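Local coordinates for metallo-beta-lactamase domain-containing protein (Enterococcus faecalis, PDB 2AZ4) that is of uncertain function but, as a two-zinc metallo-beta-lactamase-fold protein, may act on RNA as an exonuclease, at residues A[161-166]-A[204-209]; A[174-179]-A[183-188]; A[198-203]-A[389-394]; A[211-216]-A[393-398]. All coordinates share one frame; numbering follows the deposited sequence.

Contact 1: residues A[161-166]-A[204-209]; sequences EIVPVD and CEKAKH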
loop_
_atom_site.group_PDB
_atom_site.type_symbol
_atom_site.label_atom_id
_atom_site.label_comp_id
_atom_site.label_asym_id
_atom_site.label_seq_id
_atom_site.Cartn_x
_atom_site.Cartn_y
_atom_site.Cartn_z
ATOM N N GLU A 161 -18.931 -4.997 -2.052
ATOM C CA GLU A 161 -18.255 -5.440 -3.257
ATOM C C GLU A 161 -16.814 -4.950 -3.248
ATOM O O GLU A 161 -16.555 -3.749 -3.058
ATOM C CB GLU A 161 -18.957 -4.941 -4.520
ATOM C CG GLU A 161 -18.424 -5.627 -5.814
ATOM C CD GLU A 161 -19.214 -5.251 -7.060
ATOM O OE1 GLU A 161 -20.358 -4.782 -6.908
ATOM O OE2 GLU A 161 -18.693 -5.436 -8.196
ATOM N N ILE A 162 -15.877 -5.875 -3.466
ATOM C CA ILE A 162 -14.455 -5.531 -3.461
ATOM C C ILE A 162 -13.948 -5.403 -4.895
ATOM O O ILE A 162 -13.894 -6.364 -5.657
ATOM C CB ILE A 162 -13.624 -6.511 -2.589
ATOM C CG1 ILE A 162 -12.170 -6.060 -2.492
ATOM C CG2 ILE A 162 -13.762 -7.947 -3.085
ATOM C CD1 ILE A 162 -11.448 -6.600 -1.242
ATOM N N VAL A 163 -13.568 -4.199 -5.260
ATOM C CA VAL A 163 -13.384 -3.887 -6.667
ATOM C C VAL A 163 -11.936 -3.496 -6.854
ATOM O O VAL A 163 -11.483 -2.628 -6.136
ATOM C CB VAL A 163 -14.294 -2.673 -7.054
ATOM C CG1 VAL A 163 -14.060 -2.250 -8.507
ATOM C CG2 VAL A 163 -15.802 -3.018 -6.830
ATOM N N PRO A 164 -11.233 -4.088 -7.840
ATOM C CA PRO A 164 -9.822 -3.775 -8.096
ATOM C C PRO A 164 -9.653 -2.353 -8.597
ATOM O O PRO A 164 -10.475 -1.841 -9.393
ATOM C CB PRO A 164 -9.421 -4.776 -9.181
ATOM C CG PRO A 164 -10.733 -5.067 -9.907
ATOM C CD PRO A 164 -11.736 -5.106 -8.788
ATOM N N VAL A 165 -8.587 -1.732 -8.130
ATOM C CA VAL A 165 -8.291 -0.373 -8.456
ATOM C C VAL A 165 -6.790 -0.275 -8.749
ATOM O O VAL A 165 -6.017 -1.051 -8.202
ATOM C CB VAL A 165 -8.790 0.469 -7.275
ATOM C CG1 VAL A 165 -7.682 1.085 -6.451
ATOM C CG2 VAL A 165 -9.972 1.338 -7.672
ATOM N N ASP A 166 -6.395 0.654 -9.623
ATOM C CA ASP A 166 -5.001 0.825 -10.026
ATOM C C ASP A 166 -4.261 1.571 -8.889
ATOM O O ASP A 166 -4.660 2.664 -8.479
ATOM C CB ASP A 166 -5.006 1.571 -11.381
ATOM C CG ASP A 166 -3.650 2.143 -11.813
ATOM O OD1 ASP A 166 -2.594 1.815 -11.216
ATOM O OD2 ASP A 166 -3.666 2.976 -12.780
ATOM N N CYS A 204 -14.919 3.554 -11.268
ATOM C CA CYS A 204 -15.695 4.798 -11.318
ATOM C C CYS A 204 -17.103 4.554 -11.884
ATOM O O CYS A 204 -18.091 5.099 -11.375
ATOM C CB CYS A 204 -14.958 5.832 -12.167
ATOM S SG CYS A 204 -13.494 6.538 -11.421
ATOM N N GLU A 205 -17.185 3.712 -12.915
ATOM C CA GLU A 205 -18.467 3.310 -13.509
ATOM C C GLU A 205 -19.364 2.541 -12.538
ATOM O O GLU A 205 -20.591 2.717 -12.534
ATOM C CB GLU A 205 -18.239 2.472 -14.761
ATOM C CG GLU A 205 -19.528 1.969 -15.439
ATOM C CD GLU A 205 -20.495 3.118 -15.787
ATOM O OE1 GLU A 205 -20.184 3.876 -16.744
ATOM O OE2 GLU A 205 -21.552 3.270 -15.100
ATOM N N LYS A 206 -18.763 1.663 -11.744
ATOM C CA LYS A 206 -19.508 0.945 -10.713
ATOM C C LYS A 206 -19.916 1.900 -9.590
ATOM O O LYS A 206 -20.959 1.719 -8.949
ATOM C CB LYS A 206 -18.658 -0.187 -10.156
ATOM C CG LYS A 206 -18.506 -1.376 -11.082
ATOM C CD LYS A 206 -17.823 -2.546 -10.334
ATOM C CE LYS A 206 -18.068 -3.875 -11.009
ATOM N NZ LYS A 206 -19.343 -4.529 -10.581
ATOM N N ALA A 207 -19.090 2.917 -9.361
ATOM C CA ALA A 207 -19.302 3.845 -8.251
ATOM C C ALA A 207 -20.242 5.005 -8.630
ATOM O O ALA A 207 -20.623 5.792 -7.769
ATOM C CB ALA A 207 -17.979 4.397 -7.740
ATOM N N LYS A 208 -20.569 5.112 -9.916
ATOM C CA LYS A 208 -21.385 6.221 -10.435
ATOM C C LYS A 208 -22.557 6.549 -9.482
ATOM O O LYS A 208 -23.287 5.650 -9.094
ATOM C CB LYS A 208 -21.952 5.832 -11.806
ATOM C CG LYS A 208 -22.489 7.000 -12.635
ATOM C CD LYS A 208 -21.448 7.523 -13.612
ATOM C CE LYS A 208 -21.855 8.902 -14.114
ATOM N NZ LYS A 208 -20.811 9.514 -14.978
ATOM N N HIS A 209 -22.708 7.816 -9.112
ATOM C CA HIS A 209 -23.899 8.302 -8.383
ATOM C C HIS A 209 -23.975 7.801 -6.935
ATOM O O HIS A 209 -25.057 7.810 -6.311
ATOM C CB HIS A 209 -25.198 7.934 -9.137
ATOM C CG HIS A 209 -25.275 8.500 -10.520
ATOM N ND1 HIS A 209 -25.842 7.813 -11.577
ATOM C CD2 HIS A 209 -24.873 9.696 -11.020
ATOM C CE1 HIS A 209 -25.777 8.557 -12.667
ATOM N NE2 HIS A 209 -25.205 9.707 -12.353
#
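Glu-161 carries its CG opposite the main-chain nitrogen (chi1 -169°) and runs on extended, while Lys-206 stays stretched as far as CE and then folds its ammonium group back through chi4 at -86°; these torsions bring the ammonium group and the carboxylate together in a salt bridge. Its NZ to OE2 distance, Lys-206 to Glu-161, is 2.6 Å, and the ammonium group sits on the syn side of that oxygen. The second oxygen takes little part: Glu-161 OE1 is 3.8 Å from Lys-206 NZ, which makes the grip one-pronged. The side chains meet at roughly a right angle, the lysine arriving across the carboxylate end. On the way there its aliphatic part passes over Val-163, two residues further along the same strand and on the same side of it. Lys-206 CD is 4.1 Å from Val-163 CG2 and 4.2 Å from CG1 of that valine, almost evenly placed over the two methyl groups. The backbones stay well apart, with CA atoms of Val-163 and Lys-206 8.8 Å from each other, and about half of the 120 Å² buried comes from Lys-206, the rest from Glu-161 and Val-163. Leu-176 of the adjacent strand 173-179 touches all three residues. Helix 197-207 thus rests by one side on strands 158-164 and 173-179, while Cys-204 and Ala-207 turn to Ile-395 of helix 385-395.

Contact 2: residues A[174-179]-A[183-188]; sequences ALLIRT and FITYTG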
loop_
_atom_site.group_PDB
_atom_site.type_symbol
_atom_site.label_atom_id
_atom_site.label_comp_id
_atom_site.label_asym_id
_atom_site.label_seq_id
_atom_site.Cartn_x
_atom_site.Cartn_y
_atom_site.Cartn_z
ATOM N N ALA A 174 -11.054 -1.059 -3.949
ATOM C CA ALA A 174 -11.999 -0.105 -3.384
ATOM C C ALA A 174 -13.223 -0.906 -2.935
ATOM O O ALA A 174 -13.397 -2.083 -3.317
ATOM C CB ALA A 174 -12.396 0.922 -4.440
ATOM N N LEU A 175 -14.062 -0.304 -2.098
ATOM C CA LEU A 175 -15.218 -1.031 -1.578
ATOM C C LEU A 175 -16.473 -0.305 -2.014
ATOM O O LEU A 175 -16.541 0.933 -1.912
ATOM C CB LEU A 175 -15.161 -1.128 -0.045
ATOM C CG LEU A 175 -13.869 -1.660 0.604
ATOM C CD1 LEU A 175 -14.033 -1.629 2.108
ATOM C CD2 LEU A 175 -13.540 -3.116 0.134
ATOM N N LEU A 176 -17.446 -1.058 -2.532
ATOM C CA LEU A 176 -18.764 -0.513 -2.797
ATOM C C LEU A 176 -19.669 -1.139 -1.759
ATOM O O LEU A 176 -19.817 -2.364 -1.713
ATOM C CB LEU A 176 -19.272 -0.865 -4.195
ATOM C CG LEU A 176 -18.491 -0.449 -5.437
ATOM C CD1 LEU A 176 -19.314 -0.867 -6.622
ATOM C CD2 LEU A 176 -18.264 1.013 -5.475
ATOM N N ILE A 177 -20.268 -0.296 -0.933
ATOM C CA ILE A 177 -20.993 -0.757 0.253
ATOM C C ILE A 177 -22.493 -0.457 0.172
ATOM O O ILE A 177 -22.882 0.688 0.009
ATOM C CB ILE A 177 -20.363 -0.123 1.523
ATOM C CG1 ILE A 177 -18.896 -0.549 1.647
ATOM C CG2 ILE A 177 -21.147 -0.510 2.816
ATOM C CD1 ILE A 177 -17.987 0.530 2.285
ATOM N N ARG A 178 -23.330 -1.482 0.288
ATOM C CA ARG A 178 -24.761 -1.246 0.258
ATOM C C ARG A 178 -25.470 -1.764 1.500
ATOM O O ARG A 178 -25.189 -2.872 1.965
ATOM C CB ARG A 178 -25.385 -1.836 -1.015
ATOM C CG ARG A 178 -24.977 -1.058 -2.254
ATOM C CD ARG A 178 -25.585 -1.682 -3.475
ATOM N NE ARG A 178 -24.647 -1.741 -4.589
ATOM C CZ ARG A 178 -24.597 -0.868 -5.591
ATOM N NH1 ARG A 178 -25.424 0.170 -5.630
ATOM N NH2 ARG A 178 -23.700 -1.038 -6.554
ATOM N N THR A 179 -26.344 -0.921 2.049
ATOM C CA THR A 179 -27.418 -1.354 2.954
ATOM C C THR A 179 -28.726 -1.176 2.164
ATOM O O THR A 179 -28.705 -0.581 1.074
ATOM C CB THR A 179 -27.433 -0.530 4.245
ATOM O OG1 THR A 179 -27.686 0.849 3.944
ATOM C CG2 THR A 179 -26.084 -0.621 4.952
ATOM N N PHE A 183 -26.023 3.487 -0.617
ATOM C CA PHE A 183 -24.911 3.051 -1.443
ATOM C C PHE A 183 -23.786 4.041 -1.200
ATOM O O PHE A 183 -23.905 5.227 -1.538
ATOM C CB PHE A 183 -25.325 3.066 -2.927
ATOM C CG PHE A 183 -24.174 2.877 -3.901
ATOM C CD1 PHE A 183 -23.102 2.030 -3.597
ATOM C CD2 PHE A 183 -24.181 3.524 -5.127
ATOM C CE1 PHE A 183 -22.038 1.865 -4.489
ATOM C CE2 PHE A 183 -23.131 3.351 -6.041
ATOM C CZ PHE A 183 -22.060 2.524 -5.728
ATOM N N ILE A 184 -22.702 3.554 -0.592
ATOM C CA ILE A 184 -21.537 4.380 -0.306
ATOM C C ILE A 184 -20.257 3.696 -0.823
ATOM O O ILE A 184 -20.259 2.514 -1.107
ATOM C CB ILE A 184 -21.452 4.757 1.185
ATOM C CG1 ILE A 184 -21.128 3.539 2.054
ATOM C CG2 ILE A 184 -22.762 5.449 1.629
ATOM C CD1 ILE A 184 -20.875 3.905 3.499
ATOM N N THR A 185 -19.182 4.459 -0.962
ATOM C CA THR A 185 -18.004 3.990 -1.658
ATOM C C THR A 185 -16.755 4.475 -0.948
ATOM O O THR A 185 -16.665 5.643 -0.585
ATOM C CB THR A 185 -17.995 4.524 -3.116
ATOM O OG1 THR A 185 -19.172 4.056 -3.793
ATOM C CG2 THR A 185 -16.766 4.036 -3.851
ATOM N N TYR A 186 -15.800 3.558 -0.763
ATOM C CA TYR A 186 -14.507 3.838 -0.170
ATOM C C TYR A 186 -13.463 3.564 -1.236
ATOM O O TYR A 186 -13.378 2.450 -1.718
ATOM C CB TYR A 186 -14.292 2.911 1.021
ATOM C CG TYR A 186 -12.896 2.985 1.599
ATOM C CD1 TYR A 186 -12.355 4.207 2.040
ATOM C CD2 TYR A 186 -12.093 1.841 1.670
ATOM C CE1 TYR A 186 -11.061 4.270 2.580
ATOM C CE2 TYR A 186 -10.805 1.893 2.199
ATOM C CZ TYR A 186 -10.296 3.103 2.655
ATOM O OH TYR A 186 -9.031 3.157 3.189
ATOM N N THR A 187 -12.690 4.572 -1.629
ATOM C CA THR A 187 -11.791 4.410 -2.785
ATOM C C THR A 187 -10.550 3.575 -2.492
ATOM O O THR A 187 -9.950 3.012 -3.410
ATOM C CB THR A 187 -11.297 5.781 -3.366
ATOM O OG1 THR A 187 -10.577 6.507 -2.359
ATOM C CG2 THR A 187 -12.455 6.601 -3.868
ATOM N N GLY A 188 -10.160 3.526 -1.222
ATOM C CA GLY A 188 -8.830 3.068 -0.850
ATOM C C GLY A 188 -7.858 4.069 -1.439
ATOM O O GLY A 188 -8.200 5.256 -1.602
#
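Ile-177 and Ile-184 form the apolar centre of this antiparallel pair, with Ile-177 CB 3.8 Å from Ile-184 CG1. The CG1 branch of Ile-184 stands between its own nitrogen and carbonyl carbon (chi1 69°), which brings it against the neighbouring strand. On the same face Leu-175 lies alongside Tyr-186, its CD1 4.0 Å from the tyrosine CD2. The other face holds Leu-176, whose CD2 meets Thr-185 OG1 at 3.6 Å, and whose CB abuts the edge of the Phe-183 ring, near the ring plane. Two reciprocal backbone pairs fix the register: Leu-175 with Tyr-186 and Ile-177 with Ile-184 each exchange both N-H...O bonds, all within 2.8 to 3.0 Å. At the outer end the Arg-178 guanidinium lies flat over the Phe-183 ring in a cation-pi stack. The planes differ by 18°, CZ of Arg-178 is 3.9 Å from the ring centroid of Phe-183, and NH1 sits above the ring. The polar ends find partners outside the hairpin: Thr-185 OG1 bonds to Thr-210 OG1 and Tyr-186 OH to Asp-35 OD2. Strands 173-179 and 182-186 make a beta hairpin within a seven-stranded sheet. Its Leu-175 and Ile-177 face strand 30-34 of the second sheet and its Leu-176 and Thr-185 face helix 197-207, the layering of the metallo-beta-lactamase sandwich, where the hairpin leads into the zinc ligand Asp-189.

Contact 3: residues A[198-203]-A[389-394]; sequences EETLAF and DKIIAL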
loop_
_atom_site.group_PDB
_atom_site.type_symbol
_atom_site.label_atom_id
_atom_site.label_comp_id
_atom_site.label_asym_id
_atom_site.label_seq_id
_atom_site.Cartn_x
_atom_site.Cartn_y
_atom_site.Cartn_z
ATOM N N GLU A 198 -7.515 1.093 -16.533
ATOM C CA GLU A 198 -8.878 0.672 -16.827
ATOM C C GLU A 198 -9.588 0.067 -15.612
ATOM O O GLU A 198 -10.814 0.115 -15.545
ATOM C CB GLU A 198 -8.891 -0.318 -17.991
ATOM C CG GLU A 198 -8.424 0.252 -19.332
ATOM C CD GLU A 198 -6.940 0.651 -19.374
ATOM O OE1 GLU A 198 -6.072 -0.034 -18.751
ATOM O OE2 GLU A 198 -6.643 1.658 -20.060
ATOM N N GLU A 199 -8.844 -0.484 -14.649
ATOM C CA GLU A 199 -9.503 -0.965 -13.414
ATOM C C GLU A 199 -10.058 0.193 -12.608
ATOM O O GLU A 199 -11.131 0.069 -12.034
ATOM C CB GLU A 199 -8.582 -1.765 -12.495
ATOM C CG GLU A 199 -7.954 -2.986 -13.065
ATOM C CD GLU A 199 -7.045 -3.665 -12.034
ATOM O OE1 GLU A 199 -6.386 -2.955 -11.236
ATOM O OE2 GLU A 199 -7.006 -4.904 -12.006
ATOM N N THR A 200 -9.320 1.301 -12.547
ATOM C CA THR A 200 -9.810 2.505 -11.870
ATOM C C THR A 200 -11.038 3.037 -12.639
ATOM O O THR A 200 -12.063 3.358 -12.032
ATOM C CB THR A 200 -8.729 3.596 -11.695
ATOM O OG1 THR A 200 -7.717 3.133 -10.783
ATOM C CG2 THR A 200 -9.321 4.909 -11.111
ATOM N N LEU A 201 -10.926 3.112 -13.964
ATOM C CA LEU A 201 -12.062 3.534 -14.797
ATOM C C LEU A 201 -13.305 2.671 -14.572
ATOM O O LEU A 201 -14.390 3.214 -14.383
ATOM C CB LEU A 201 -11.696 3.534 -16.281
ATOM C CG LEU A 201 -10.673 4.602 -16.681
ATOM C CD1 LEU A 201 -10.476 4.559 -18.205
ATOM C CD2 LEU A 201 -11.126 6.005 -16.242
ATOM N N ALA A 202 -13.141 1.345 -14.599
ATOM C CA ALA A 202 -14.238 0.419 -14.332
ATOM C C ALA A 202 -14.812 0.615 -12.935
ATOM O O ALA A 202 -16.021 0.449 -12.729
ATOM C CB ALA A 202 -13.794 -1.018 -14.533
ATOM N N PHE A 203 -13.964 0.984 -11.981
ATOM C CA PHE A 203 -14.411 1.256 -10.623
ATOM C C PHE A 203 -15.333 2.485 -10.587
ATOM O O PHE A 203 -16.358 2.478 -9.920
ATOM C CB PHE A 203 -13.200 1.488 -9.696
ATOM C CG PHE A 203 -13.516 2.325 -8.494
ATOM C CD1 PHE A 203 -14.308 1.818 -7.464
ATOM C CD2 PHE A 203 -13.048 3.631 -8.401
ATOM C CE1 PHE A 203 -14.621 2.605 -6.343
ATOM C CE2 PHE A 203 -13.355 4.425 -7.301
ATOM C CZ PHE A 203 -14.144 3.900 -6.265
ATOM N N ASP A 389 -9.670 15.034 -9.504
ATOM C CA ASP A 389 -10.833 15.721 -10.105
ATOM C C ASP A 389 -11.509 14.912 -11.202
ATOM O O ASP A 389 -12.734 14.914 -11.306
ATOM C CB ASP A 389 -10.432 17.092 -10.663
ATOM C CG ASP A 389 -9.957 18.054 -9.584
ATOM O OD1 ASP A 389 -10.484 18.000 -8.452
ATOM O OD2 ASP A 389 -9.057 18.874 -9.872
ATOM N N LYS A 390 -10.731 14.208 -12.029
ATOM C CA LYS A 390 -11.340 13.392 -13.069
ATOM C C LYS A 390 -12.124 12.227 -12.472
ATOM O O LYS A 390 -13.173 11.859 -12.988
ATOM C CB LYS A 390 -10.309 12.887 -14.085
ATOM C CG LYS A 390 -9.892 13.917 -15.109
ATOM C CD LYS A 390 -8.509 13.614 -15.714
ATOM C CE LYS A 390 -8.012 14.847 -16.494
ATOM N NZ LYS A 390 -6.642 14.701 -17.114
ATOM N N ILE A 391 -11.622 11.658 -11.379
ATOM C CA ILE A 391 -12.297 10.514 -10.759
ATOM C C ILE A 391 -13.648 10.978 -10.228
ATOM O O ILE A 391 -14.650 10.338 -10.472
ATOM C CB ILE A 391 -11.431 9.854 -9.655
ATOM C CG1 ILE A 391 -10.271 9.076 -10.311
ATOM C CG2 ILE A 391 -12.285 8.947 -8.756
ATOM C CD1 ILE A 391 -9.095 8.704 -9.360
ATOM N N ILE A 392 -13.650 12.107 -9.532
ATOM C CA ILE A 392 -14.890 12.713 -9.001
ATOM C C ILE A 392 -15.853 13.032 -10.144
ATOM O O ILE A 392 -17.042 12.737 -10.046
ATOM C CB ILE A 392 -14.589 13.980 -8.175
ATOM C CG1 ILE A 392 -13.743 13.620 -6.939
ATOM C CG2 ILE A 392 -15.910 14.725 -7.768
ATOM C CD1 ILE A 392 -12.965 14.757 -6.352
ATOM N N ALA A 393 -15.319 13.575 -11.246
ATOM C CA ALA A 393 -16.132 13.839 -12.441
ATOM C C ALA A 393 -16.776 12.571 -13.009
ATOM O O ALA A 393 -17.965 12.577 -13.329
ATOM C CB ALA A 393 -15.320 14.585 -13.510
ATOM N N LEU A 394 -16.018 11.475 -13.117
ATOM C CA LEU A 394 -16.585 10.217 -13.607
ATOM C C LEU A 394 -17.651 9.623 -12.694
ATOM O O LEU A 394 -18.630 9.056 -13.178
ATOM C CB LEU A 394 -15.490 9.180 -13.910
ATOM C CG LEU A 394 -14.591 9.422 -15.124
ATOM C CD1 LEU A 394 -13.284 8.677 -14.927
ATOM C CD2 LEU A 394 -15.281 8.992 -16.401
#
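This is an apolar helix-helix contact, Leu-201 and Thr-200 of helix 197-207 against Leu-394 and Ile-391 of helix 385-395, and it joins two helices that lie beside each other on one face of a beta sheet. The closest approach is between branch ends: Leu-201 CD2 is 3.7 Å from Leu-394 CD1, the two side chains meeting at a slant. One turn back along the second helix, Ile-391 CD1 faces Thr-200 CG2 at 4.2 Å, and here the side chains cross at about a right angle. No hydrogen bond joins residues 198-203 to 389-394, and the nearest CA atoms of these two segments, Leu-201 and Ile-391, are 8.1 Å apart; the burial of 142 Å² is modest. In the metallo-beta-lactamase fold such helices clad the outer faces of the two-sheet core, and helix 197-207 belongs to the beta-alpha-beta crossover between the parallel neighbours 182-186 and 212-216. Thr-200 and Ile-391 form the buried side of the contact, whereas Leu-394 lies at the surface. A chi1 of -67° at Thr-200 sets CG2 opposite the main-chain nitrogen and gives the hydroxyl to other partners, Arg-191 O and Asp-166 N. The threonine side chain lies about 7 Å from that of the zinc ligand His-167 and about 12 Å from a zinc ion. Deeper still, Ile-391 and Ile-392 rest on Met-215 of strand 212-216.

Contact 4: residues A[211-216]-A[393-398]; sequences ELLMME and ALIEPQ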
loop_
_atom_site.group_PDB
_atom_site.type_symbol
_atom_site.label_atom_id
_atom_site.label_comp_id
_atom_site.label_asym_id
_atom_site.label_seq_id
_atom_site.Cartn_x
_atom_site.Cartn_y
_atom_site.Cartn_z
ATOM N N GLU A 211 -23.946 7.672 -2.999
ATOM C CA GLU A 211 -24.445 8.684 -2.053
ATOM C C GLU A 211 -23.345 9.279 -1.222
ATOM O O GLU A 211 -23.439 10.413 -0.777
ATOM C CB GLU A 211 -25.456 8.074 -1.107
ATOM C CG GLU A 211 -26.633 7.506 -1.808
ATOM C CD GLU A 211 -27.524 6.716 -0.895
ATOM O OE1 GLU A 211 -28.124 5.733 -1.407
ATOM O OE2 GLU A 211 -27.625 7.086 0.307
ATOM N N LEU A 212 -22.290 8.512 -0.984
ATOM C CA LEU A 212 -21.216 8.997 -0.156
ATOM C C LEU A 212 -19.897 8.390 -0.625
ATOM O O LEU A 212 -19.673 7.178 -0.482
ATOM C CB LEU A 212 -21.497 8.648 1.307
ATOM C CG LEU A 212 -20.595 9.294 2.351
ATOM C CD1 LEU A 212 -21.096 10.712 2.689
ATOM C CD2 LEU A 212 -20.600 8.414 3.586
ATOM N N LEU A 213 -19.051 9.244 -1.201
ATOM C CA LEU A 213 -17.744 8.857 -1.704
ATOM C C LEU A 213 -16.655 9.245 -0.711
ATOM O O LEU A 213 -16.329 10.427 -0.573
ATOM C CB LEU A 213 -17.478 9.520 -3.064
ATOM C CG LEU A 213 -16.120 9.238 -3.742
ATOM C CD1 LEU A 213 -15.997 7.763 -3.980
ATOM C CD2 LEU A 213 -16.021 9.978 -5.078
ATOM N N MET A 214 -16.106 8.242 -0.034
ATOM C CA MET A 214 -14.989 8.400 0.887
ATOM C C MET A 214 -13.688 8.214 0.100
ATOM O O MET A 214 -13.318 7.095 -0.229
ATOM C CB MET A 214 -15.110 7.414 2.069
ATOM C CG MET A 214 -16.354 7.678 2.967
ATOM S SD MET A 214 -16.905 6.335 4.048
ATOM C CE MET A 214 -17.420 5.144 2.823
ATOM N N MET A 215 -13.020 9.324 -0.207
ATOM C CA MET A 215 -11.930 9.352 -1.186
ATOM C C MET A 215 -10.620 9.945 -0.676
ATOM O O MET A 215 -10.606 11.020 -0.063
ATOM C CB MET A 215 -12.395 10.102 -2.450
ATOM C CG MET A 215 -11.314 10.343 -3.522
ATOM S SD MET A 215 -12.107 10.936 -5.037
ATOM C CE MET A 215 -10.686 11.127 -6.107
ATOM N N GLU A 216 -9.515 9.252 -0.975
ATOM C CA GLU A 216 -8.177 9.729 -0.670
ATOM C C GLU A 216 -7.831 11.066 -1.340
ATOM O O GLU A 216 -8.393 11.429 -2.390
ATOM C CB GLU A 216 -7.123 8.675 -1.057
ATOM C CG GLU A 216 -7.024 8.444 -2.550
ATOM C CD GLU A 216 -5.601 8.550 -3.056
ATOM O OE1 GLU A 216 -5.038 7.509 -3.445
ATOM O OE2 GLU A 216 -5.042 9.674 -3.082
ATOM N N ALA A 393 -15.319 13.575 -11.246
ATOM C CA ALA A 393 -16.132 13.839 -12.441
ATOM C C ALA A 393 -16.776 12.571 -13.009
ATOM O O ALA A 393 -17.965 12.577 -13.329
ATOM C CB ALA A 393 -15.320 14.585 -13.510
ATOM N N LEU A 394 -16.018 11.475 -13.117
ATOM C CA LEU A 394 -16.585 10.217 -13.607
ATOM C C LEU A 394 -17.651 9.623 -12.694
ATOM O O LEU A 394 -18.630 9.056 -13.178
ATOM C CB LEU A 394 -15.490 9.180 -13.910
ATOM C CG LEU A 394 -14.591 9.422 -15.124
ATOM C CD1 LEU A 394 -13.284 8.677 -14.927
ATOM C CD2 LEU A 394 -15.281 8.992 -16.401
ATOM N N ILE A 395 -17.480 9.764 -11.385
ATOM C CA ILE A 395 -18.419 9.176 -10.422
ATOM C C ILE A 395 -19.660 10.058 -10.157
ATOM O O ILE A 395 -20.763 9.540 -10.041
ATOM C CB ILE A 395 -17.705 8.868 -9.076
ATOM C CG1 ILE A 395 -16.736 7.692 -9.238
ATOM C CG2 ILE A 395 -18.703 8.615 -7.953
ATOM C CD1 ILE A 395 -15.685 7.613 -8.133
ATOM N N GLU A 396 -19.451 11.370 -10.059
ATOM C CA GLU A 396 -20.510 12.354 -9.732
ATOM C C GLU A 396 -21.154 11.985 -8.389
ATOM O O GLU A 396 -22.325 11.581 -8.339
ATOM C CB GLU A 396 -21.554 12.495 -10.865
ATOM C CG GLU A 396 -20.980 12.790 -12.278
ATOM C CD GLU A 396 -22.086 13.079 -13.306
ATOM O OE1 GLU A 396 -22.895 13.990 -13.035
ATOM O OE2 GLU A 396 -22.168 12.395 -14.369
ATOM N N PRO A 397 -20.366 12.081 -7.296
ATOM C CA PRO A 397 -20.850 11.683 -5.984
ATOM C C PRO A 397 -21.858 12.715 -5.448
ATOM O O PRO A 397 -21.678 13.916 -5.647
ATOM C CB PRO A 397 -19.574 11.684 -5.132
ATOM C CG PRO A 397 -18.720 12.730 -5.753
ATOM C CD PRO A 397 -18.977 12.581 -7.233
ATOM N N GLN A 398 -22.913 12.228 -4.795
ATOM C CA GLN A 398 -23.905 13.102 -4.197
ATOM C C GLN A 398 -23.267 13.857 -3.040
ATOM O O GLN A 398 -23.470 15.069 -2.876
ATOM C CB GLN A 398 -25.110 12.294 -3.741
ATOM C CG GLN A 398 -25.875 11.621 -4.880
ATOM C CD GLN A 398 -26.966 10.708 -4.380
ATOM O OE1 GLN A 398 -27.794 11.107 -3.572
ATOM N NE2 GLN A 398 -26.964 9.463 -4.844
#
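Glu-211 and Gln-398 bring a carboxylate and an amide side by side, pointing the same way with their planes 36° apart, but neither group bonds the other. One face of the amide rests over the start of the glutamate: Gln-398 CD is 4.0 Å from Glu-211 CA, and CG of Glu-211 comes 3.6 Å from Gln-398 NE2, above the amide plane and offset past the nitrogen. The touch is therefore methylene against amide. Gln-398 NE2 bonds to His-209 O, and the carboxylate turns to His-182 ND1, with a weak bond from Phe-183 N as well. Further in, the contact becomes apolar. Leu-213 puts CG opposite its own nitrogen (chi1 179°), and from there CD2 meets Ile-395 CD1 end on at 3.9 Å. The same leucine lies obliquely across the Pro-397 ring: its CB is 3.7 Å from Pro-397 CB, and its CD2 3.9 Å from CG of the proline. Between these two partners Glu-396 leaves the helical conformation with phi 57°, a turn that points its own side chain elsewhere and lets both flanking residues face Leu-213. Helix 385-395 thereby ends against strand 212-216 and passes through the short link 396-398 into strand 399-403. This brings strand 399-403 in beside its parallel neighbour 212-216 within the sheet of the metallo-beta-lactamase core and on to the zinc ligand His-404.

From the N terminus, contact 1 opens on strand 158-164 and closes on helix 197-207, and the hairpin of contact 2 is nested inside that loop. Contact 3 begins on the same helix just before contact 1 has closed, so the two cross. Its long loop, like that of contact 4 starting at strand 212-216, spans the chain segment holding the six-stranded parallel sheet, and both end on helix 385-395, sharing Ala-393 and Leu-394. Contacts 1, 2 and 4 reach one seven-stranded sheet, while Phe-203 packs against Ala-174, Thr-185 and Ile-395. The returning C-terminal chain is thereby tied to the strands and helix that precede the intervening region.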